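Local coordinates for hypothetical protein (Legionella pneumophila subsp. pneumophila, PDB 4G2A) that is of unknown function but may bind a nutrient, and combines DUF4424 and YARHG family regions, at residues F66-N71 with D123-K128; D94-V99 with H140-T145. All coordinates share one frame; numbering follows the deposited sequence.

In the fold
After strands 4-6, 10-15, 21-33 and 43-54 the chain reaches strand 60-68, whose end enters contact 1. It then passes the short strand 76-77 and reaches strand 95-99, the first side of contact 2. Strand 102-110 follows, and strand 123-131 returns to strand 60-68, so contact 1 closes an excursion of 51 residues. Strand 136-150 comes next and pairs with 95-99, closing contact 2 over 40 residues. The segments alternate, so the two closures cross and neither encloses the other. Their centres lie about 11 Å apart. Strand 102-110 pairs with both 95-99 and 123-131. Between the contacts, Phe66, Tyr125 and Trp127 pack on Phe95, His141 and Tyr143 in the beta-rich part of the protein.

Contact 1 of 2, residues F66-N71 with D123-K128; sequences FPFPIN and DAYFWK
Phe68 sets its ring against Tyr125 where strands 60-68 and 123-131 run antiparallel. Its CE2 is the bump. It sits over the centre of the tyrosine ring, 3.4 Å from Tyr125 CE2. The rings are tilted, with planes 37° apart. The Phe68 side chain stands between its own backbone N and carbonyl carbon (chi1 51°), which brings the ring back over the partner strand. The other face of this ring rests above Asp123 O, and Phe68 CE1 lies 3.5 Å from Asp123 CB. The ring thus fills the hollow between the Asp123 backbone and the Tyr125 ring.

Phe66 fills the next hollow. Its CB sits at the edge of the indole, 3.7 Å from Trp127 CZ3. Its side chain lies alongside that of Tyr125, whose CD2 meets the edge of the Phe66 ring, 3.8 Å from Phe66 CD2. On the opposite face of the strand pair the Ala124 methyl lies against Phe66 O, beside Pro67. Two hydrogen bonds fix this register: Phe66 N gives one to Tyr125 O at 2.8 Å, and Tyr125 N returns one to Phe66 O. Phe68 N adds a third, to Asp123 O. Farther along, Ile70 CG2 packs 3.5 Å from Asp123 OD2. A water donates to both that oxygen and Phe68 O, bridging the two strands at this end of the pair.

Strand 102-110 flanks 123-131 on its other side, with backbone bonds from Gly109 to Ala124 and from Gln107 to Phe126. Arg108 lies against Phe68, Ile70 and Tyr125. Phe95 of strand 95-99 stacks on Phe66.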
loop_
_atom_site.group_PDB
_atom_site.type_symbol
_atom_site.label_atom_id
_atom_site.label_comp_id
_atom_site.label_asym_id
_atom_site.label_seq_id
_atom_site.Cartn_x
_atom_site.Cartn_y
_atom_site.Cartn_z
ATOM N N PHE A 66 4.834 -17.998 6.589
ATOM C CA PHE A 66 4.527 -16.666 6.065
ATOM C C PHE A 66 3.822 -16.868 4.718
ATOM O O PHE A 66 4.508 -17.189 3.759
ATOM C CB PHE A 66 5.772 -15.760 5.923
ATOM C CG PHE A 66 5.530 -14.505 5.093
ATOM C CD1 PHE A 66 4.944 -13.376 5.658
ATOM C CD2 PHE A 66 5.907 -14.448 3.756
ATOM C CE1 PHE A 66 4.758 -12.209 4.904
ATOM C CE2 PHE A 66 5.706 -13.281 3.002
ATOM C CZ PHE A 66 5.143 -12.169 3.588
ATOM N N PRO A 67 2.468 -16.724 4.630
ATOM C CA PRO A 67 1.784 -16.913 3.339
ATOM C C PRO A 67 1.930 -15.709 2.433
ATOM O O PRO A 67 2.060 -14.584 2.908
ATOM C CB PRO A 67 0.319 -17.121 3.729
ATOM C CG PRO A 67 0.244 -16.939 5.198
ATOM C CD PRO A 67 1.510 -16.332 5.676
ATOM N N PHE A 68 1.883 -15.923 1.127
ATOM C CA PHE A 68 2.047 -14.794 0.207
ATOM C C PHE A 68 1.311 -15.008 -1.130
ATOM O O PHE A 68 1.143 -16.151 -1.573
ATOM C CB PHE A 68 3.558 -14.539 -0.055
ATOM C CG PHE A 68 4.347 -15.760 -0.460
ATOM C CD1 PHE A 68 4.321 -16.226 -1.776
ATOM C CD2 PHE A 68 5.134 -16.431 0.456
ATOM C CE1 PHE A 68 5.059 -17.351 -2.152
ATOM C CE2 PHE A 68 5.877 -17.557 0.076
ATOM C CZ PHE A 68 5.825 -18.017 -1.219
ATOM N N PRO A 69 0.910 -13.909 -1.812
ATOM C CA PRO A 69 0.343 -14.068 -3.171
ATOM C C PRO A 69 1.463 -14.334 -4.182
ATOM O O PRO A 69 2.630 -14.043 -3.925
ATOM C CB PRO A 69 -0.349 -12.714 -3.424
ATOM C CG PRO A 69 0.380 -11.726 -2.561
ATOM C CD PRO A 69 1.038 -12.480 -1.436
ATOM N N ILE A 70 1.120 -14.901 -5.330
ATOM C CA ILE A 70 2.114 -15.191 -6.372
ATOM C C ILE A 70 1.680 -14.618 -7.707
ATOM O O ILE A 70 0.508 -14.246 -7.873
ATOM C CB ILE A 70 2.389 -16.703 -6.518
ATOM C CG1 ILE A 70 1.129 -17.482 -6.965
ATOM C CG2 ILE A 70 3.074 -17.291 -5.293
ATOM C CD1 ILE A 70 1.431 -18.722 -7.861
ATOM N N ASN A 71 2.605 -14.602 -8.684
ATOM C CA ASN A 71 2.252 -14.220 -10.043
ATOM C C ASN A 71 1.639 -15.462 -10.692
ATOM O O ASN A 71 2.335 -16.444 -10.930
ATOM C CB ASN A 71 3.464 -13.676 -10.824
ATOM C CG ASN A 71 3.133 -13.150 -12.199
ATOM O OD1 ASN A 71 2.086 -13.464 -12.805
ATOM N ND2 ASN A 71 4.053 -12.372 -12.748
ATOM N N ASP A 123 0.618 -20.630 -1.068
ATOM C CA ASP A 123 2.078 -20.628 -0.966
ATOM C C ASP A 123 2.541 -19.897 0.271
ATOM O O ASP A 123 1.952 -18.894 0.638
ATOM C CB ASP A 123 2.696 -19.987 -2.219
ATOM C CG ASP A 123 2.172 -20.568 -3.517
ATOM O OD1 ASP A 123 2.691 -21.616 -3.950
ATOM O OD2 ASP A 123 1.226 -19.987 -4.084
ATOM N N ALA A 124 3.590 -20.415 0.934
ATOM C CA ALA A 124 4.152 -19.824 2.156
ATOM C C ALA A 124 5.627 -20.180 2.313
ATOM O O ALA A 124 6.092 -21.124 1.683
ATOM C CB ALA A 124 3.377 -20.310 3.381
ATOM N N TYR A 125 6.362 -19.394 3.129
ATOM C CA TYR A 125 7.743 -19.650 3.567
ATOM C C TYR A 125 7.641 -20.239 4.955
ATOM O O TYR A 125 6.912 -19.698 5.778
ATOM C CB TYR A 125 8.618 -18.386 3.557
ATOM C CG TYR A 125 8.831 -17.789 2.185
ATOM C CD1 TYR A 125 9.291 -18.568 1.123
ATOM C CD2 TYR A 125 8.619 -16.434 1.953
ATOM C CE1 TYR A 125 9.489 -18.018 -0.145
ATOM C CE2 TYR A 125 8.814 -15.876 0.688
ATOM C CZ TYR A 125 9.256 -16.671 -0.355
ATOM O OH TYR A 125 9.409 -16.129 -1.608
ATOM N N PHE A 126 8.300 -21.372 5.202
ATOM C CA PHE A 126 8.214 -22.091 6.483
ATOM C C PHE A 126 9.523 -22.066 7.257
ATOM O O PHE A 126 10.604 -22.077 6.667
ATOM C CB PHE A 126 7.807 -23.560 6.242
ATOM C CG PHE A 126 6.423 -23.781 5.668
ATOM C CD1 PHE A 126 6.195 -23.687 4.296
ATOM C CD2 PHE A 126 5.363 -24.153 6.489
ATOM C CE1 PHE A 126 4.918 -23.883 3.765
ATOM C CE2 PHE A 126 4.088 -24.382 5.953
ATOM C CZ PHE A 126 3.875 -24.248 4.592
ATOM N N TRP A 127 9.423 -22.079 8.591
ATOM C CA TRP A 127 10.569 -22.126 9.496
ATOM C C TRP A 127 10.151 -22.778 10.830
ATOM O O TRP A 127 8.972 -22.745 11.199
ATOM C CB TRP A 127 11.176 -20.714 9.708
ATOM C CG TRP A 127 10.275 -19.734 10.412
ATOM C CD1 TRP A 127 10.254 -19.458 11.748
ATOM C CD2 TRP A 127 9.324 -18.849 9.808
ATOM N NE1 TRP A 127 9.291 -18.519 12.023
ATOM C CE2 TRP A 127 8.726 -18.103 10.848
ATOM C CE3 TRP A 127 8.902 -18.625 8.484
ATOM C CZ2 TRP A 127 7.716 -17.157 10.611
ATOM C CZ3 TRP A 127 7.899 -17.697 8.256
ATOM C CH2 TRP A 127 7.317 -16.975 9.313
ATOM N N LYS A 128 11.115 -23.376 11.544
ATOM C CA LYS A 128 10.844 -24.000 12.841
ATOM C C LYS A 128 11.084 -23.002 13.944
ATOM O O LYS A 128 11.930 -22.114 13.806
ATOM C CB LYS A 128 11.703 -25.261 13.073
ATOM C CG LYS A 128 11.456 -26.398 12.083
ATOM C CD LYS A 128 10.169 -27.205 12.348
ATOM C CE LYS A 128 9.756 -28.027 11.147
ATOM N NZ LYS A 128 10.821 -28.980 10.710
HETATM O O HOH W 1 -0.431 -18.006 -2.832
#

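Contact 2 of 2, residues D94-V99 with H140-T145; sequences DFLVTV and HHDYST
Leu96 N donates to Asp142 O at 2.8 Å, and Asp142 N answers with a more bent bond to Leu96 O. Thr98 and His140 bond both ways as well, at 3.1 Å from Thr98 N to His140 O. These are two hydrogen-bonded pairs of an antiparallel beta ladder, with Val97 and His141 as the non-hydrogen-bonded pair between them. Waters bridge the two strands as well. One donates to Leu96 O and also bonds His140 ND1. Another donates to Asp94 O and, weakly, to Asp142 OD1, an oxygen that is also bonded by His45 NE2 of strand 43-54.

Leu96, Thr98, His140 and Asp142 share one face, where Thr98 OG1 lies 3.3 Å from His140 CB. The other face carries the aromatic packing, a cluster of Phe95, His141 and Tyr143. Phe95 extends away from its backbone N (chi1 179°), which carries the ring to His141. There it meets the imidazole edge-to-face, planes 62° apart. Tyr143 lies alongside Phe95, and Tyr46 stacks on Tyr143. Val97 CG2 touches the imidazole in its plane, 3.9 Å from His141 CD2, while Phe95 CE1 stands 3.8 Å above the centre of that ring.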
loop_
_atom_site.group_PDB
_atom_site.type_symbol
_atom_site.label_atom_id
_atom_site.label_comp_id
_atom_site.label_asym_id
_atom_site.label_seq_id
_atom_site.Cartn_x
_atom_site.Cartn_y
_atom_site.Cartn_z
ATOM N N ASP A 94 12.998 -10.591 -1.299
ATOM C CA ASP A 94 14.104 -10.654 -0.334
ATOM C C ASP A 94 13.579 -10.844 1.082
ATOM O O ASP A 94 13.926 -10.096 1.998
ATOM C CB ASP A 94 15.014 -9.402 -0.440
ATOM C CG ASP A 94 15.494 -9.124 -1.860
ATOM O OD1 ASP A 94 16.150 -10.016 -2.455
ATOM O OD2 ASP A 94 15.188 -8.031 -2.388
ATOM N N PHE A 95 12.702 -11.829 1.236
ATOM C CA PHE A 95 12.141 -12.208 2.519
ATOM C C PHE A 95 13.238 -12.748 3.406
ATOM O O PHE A 95 13.953 -13.681 3.027
ATOM C CB PHE A 95 11.039 -13.252 2.341
ATOM C CG PHE A 95 10.430 -13.697 3.648
ATOM C CD1 PHE A 95 9.444 -12.933 4.273
ATOM C CD2 PHE A 95 10.838 -14.884 4.257
ATOM C CE1 PHE A 95 8.886 -13.336 5.493
ATOM C CE2 PHE A 95 10.263 -15.300 5.464
ATOM C CZ PHE A 95 9.291 -14.522 6.074
ATOM N N LEU A 96 13.381 -12.131 4.577
ATOM C CA LEU A 96 14.315 -12.515 5.615
ATOM C C LEU A 96 13.551 -12.665 6.925
ATOM O O LEU A 96 12.818 -11.746 7.301
ATOM C CB LEU A 96 15.443 -11.472 5.777
ATOM C CG LEU A 96 16.343 -11.168 4.585
ATOM C CD1 LEU A 96 17.221 -9.977 4.900
ATOM C CD2 LEU A 96 17.186 -12.390 4.175
ATOM N N VAL A 97 13.725 -13.812 7.614
ATOM C CA VAL A 97 13.124 -14.097 8.913
ATOM C C VAL A 97 14.235 -14.428 9.920
ATOM O O VAL A 97 15.189 -15.153 9.597
ATOM C CB VAL A 97 12.000 -15.183 8.873
ATOM C CG1 VAL A 97 12.440 -16.462 8.157
ATOM C CG2 VAL A 97 11.442 -15.488 10.262
ATOM N N THR A 98 14.125 -13.822 11.124
ATOM C CA THR A 98 15.001 -14.059 12.267
ATOM C C THR A 98 14.148 -14.609 13.422
ATOM O O THR A 98 13.042 -14.114 13.671
ATOM C CB THR A 98 15.804 -12.808 12.694
ATOM O OG1 THR A 98 14.953 -11.883 13.361
ATOM C CG2 THR A 98 16.533 -12.130 11.540
ATOM N N VAL A 99 14.651 -15.653 14.094
ATOM C CA VAL A 99 14.018 -16.279 15.260
ATOM C C VAL A 99 14.917 -15.942 16.430
ATOM O O VAL A 99 16.101 -16.301 16.394
ATOM C CB VAL A 99 13.810 -17.809 15.088
ATOM C CG1 VAL A 99 13.232 -18.437 16.360
ATOM C CG2 VAL A 99 12.927 -18.119 13.887
ATOM N N HIS A 140 10.923 -11.802 13.595
ATOM C CA HIS A 140 11.113 -10.600 12.787
ATOM C C HIS A 140 11.095 -10.944 11.298
ATOM O O HIS A 140 11.720 -11.910 10.874
ATOM C CB HIS A 140 12.401 -9.840 13.147
ATOM C CG HIS A 140 12.519 -8.530 12.425
ATOM N ND1 HIS A 140 13.258 -8.410 11.269
ATOM C CD2 HIS A 140 11.931 -7.344 12.691
ATOM C CE1 HIS A 140 13.125 -7.150 10.886
ATOM N NE2 HIS A 140 12.329 -6.473 11.704
ATOM N N HIS A 141 10.353 -10.140 10.529
ATOM C CA HIS A 141 10.201 -10.205 9.087
ATOM C C HIS A 141 10.757 -8.944 8.448
ATOM O O HIS A 141 10.625 -7.840 8.990
ATOM C CB HIS A 141 8.727 -10.356 8.690
ATOM C CG HIS A 141 8.136 -11.699 8.940
ATOM N ND1 HIS A 141 6.784 -11.935 8.741
ATOM C CD2 HIS A 141 8.714 -12.839 9.386
ATOM C CE1 HIS A 141 6.589 -13.203 9.057
ATOM N NE2 HIS A 141 7.722 -13.786 9.453
ATOM N N ASP A 142 11.378 -9.117 7.292
ATOM C CA ASP A 142 11.926 -8.039 6.475
ATOM C C ASP A 142 11.760 -8.505 5.042
ATOM O O ASP A 142 12.230 -9.585 4.693
ATOM C CB ASP A 142 13.394 -7.717 6.848
ATOM C CG ASP A 142 14.114 -6.674 6.006
ATOM O OD1 ASP A 142 13.489 -6.113 5.083
ATOM O OD2 ASP A 142 15.321 -6.450 6.244
ATOM N N TYR A 143 10.998 -7.749 4.255
ATOM C CA TYR A 143 10.720 -8.051 2.857
ATOM C C TYR A 143 10.141 -6.806 2.176
ATOM O O TYR A 143 9.837 -5.813 2.839
ATOM C CB TYR A 143 9.767 -9.266 2.718
ATOM C CG TYR A 143 8.453 -9.107 3.454
ATOM C CD1 TYR A 143 8.341 -9.437 4.803
ATOM C CD2 TYR A 143 7.305 -8.692 2.788
ATOM C CE1 TYR A 143 7.132 -9.303 5.481
ATOM C CE2 TYR A 143 6.089 -8.578 3.449
ATOM C CZ TYR A 143 6.010 -8.870 4.800
ATOM O OH TYR A 143 4.817 -8.752 5.453
ATOM N N SER A 144 9.983 -6.887 0.852
ATOM C CA SER A 144 9.409 -5.831 0.018
ATOM C C SER A 144 8.352 -6.402 -0.885
ATOM O O SER A 144 8.322 -7.601 -1.120
ATOM C CB SER A 144 10.494 -5.166 -0.829
ATOM O OG SER A 144 11.407 -4.494 0.018
ATOM N N THR A 145 7.502 -5.538 -1.411
ATOM C CA THR A 145 6.468 -5.869 -2.401
ATOM C C THR A 145 6.459 -4.727 -3.397
ATOM O O THR A 145 7.101 -3.700 -3.148
ATOM C CB THR A 145 5.067 -6.061 -1.744
ATOM O OG1 THR A 145 4.584 -4.804 -1.275
ATOM C CG2 THR A 145 5.047 -7.095 -0.623
HETATM O O HOH W 2 14.606 -7.688 2.780
HETATM O O HOH W 3 13.588 -5.921 -0.139
HETATM O O HOH W 4 14.262 -10.313 9.392
#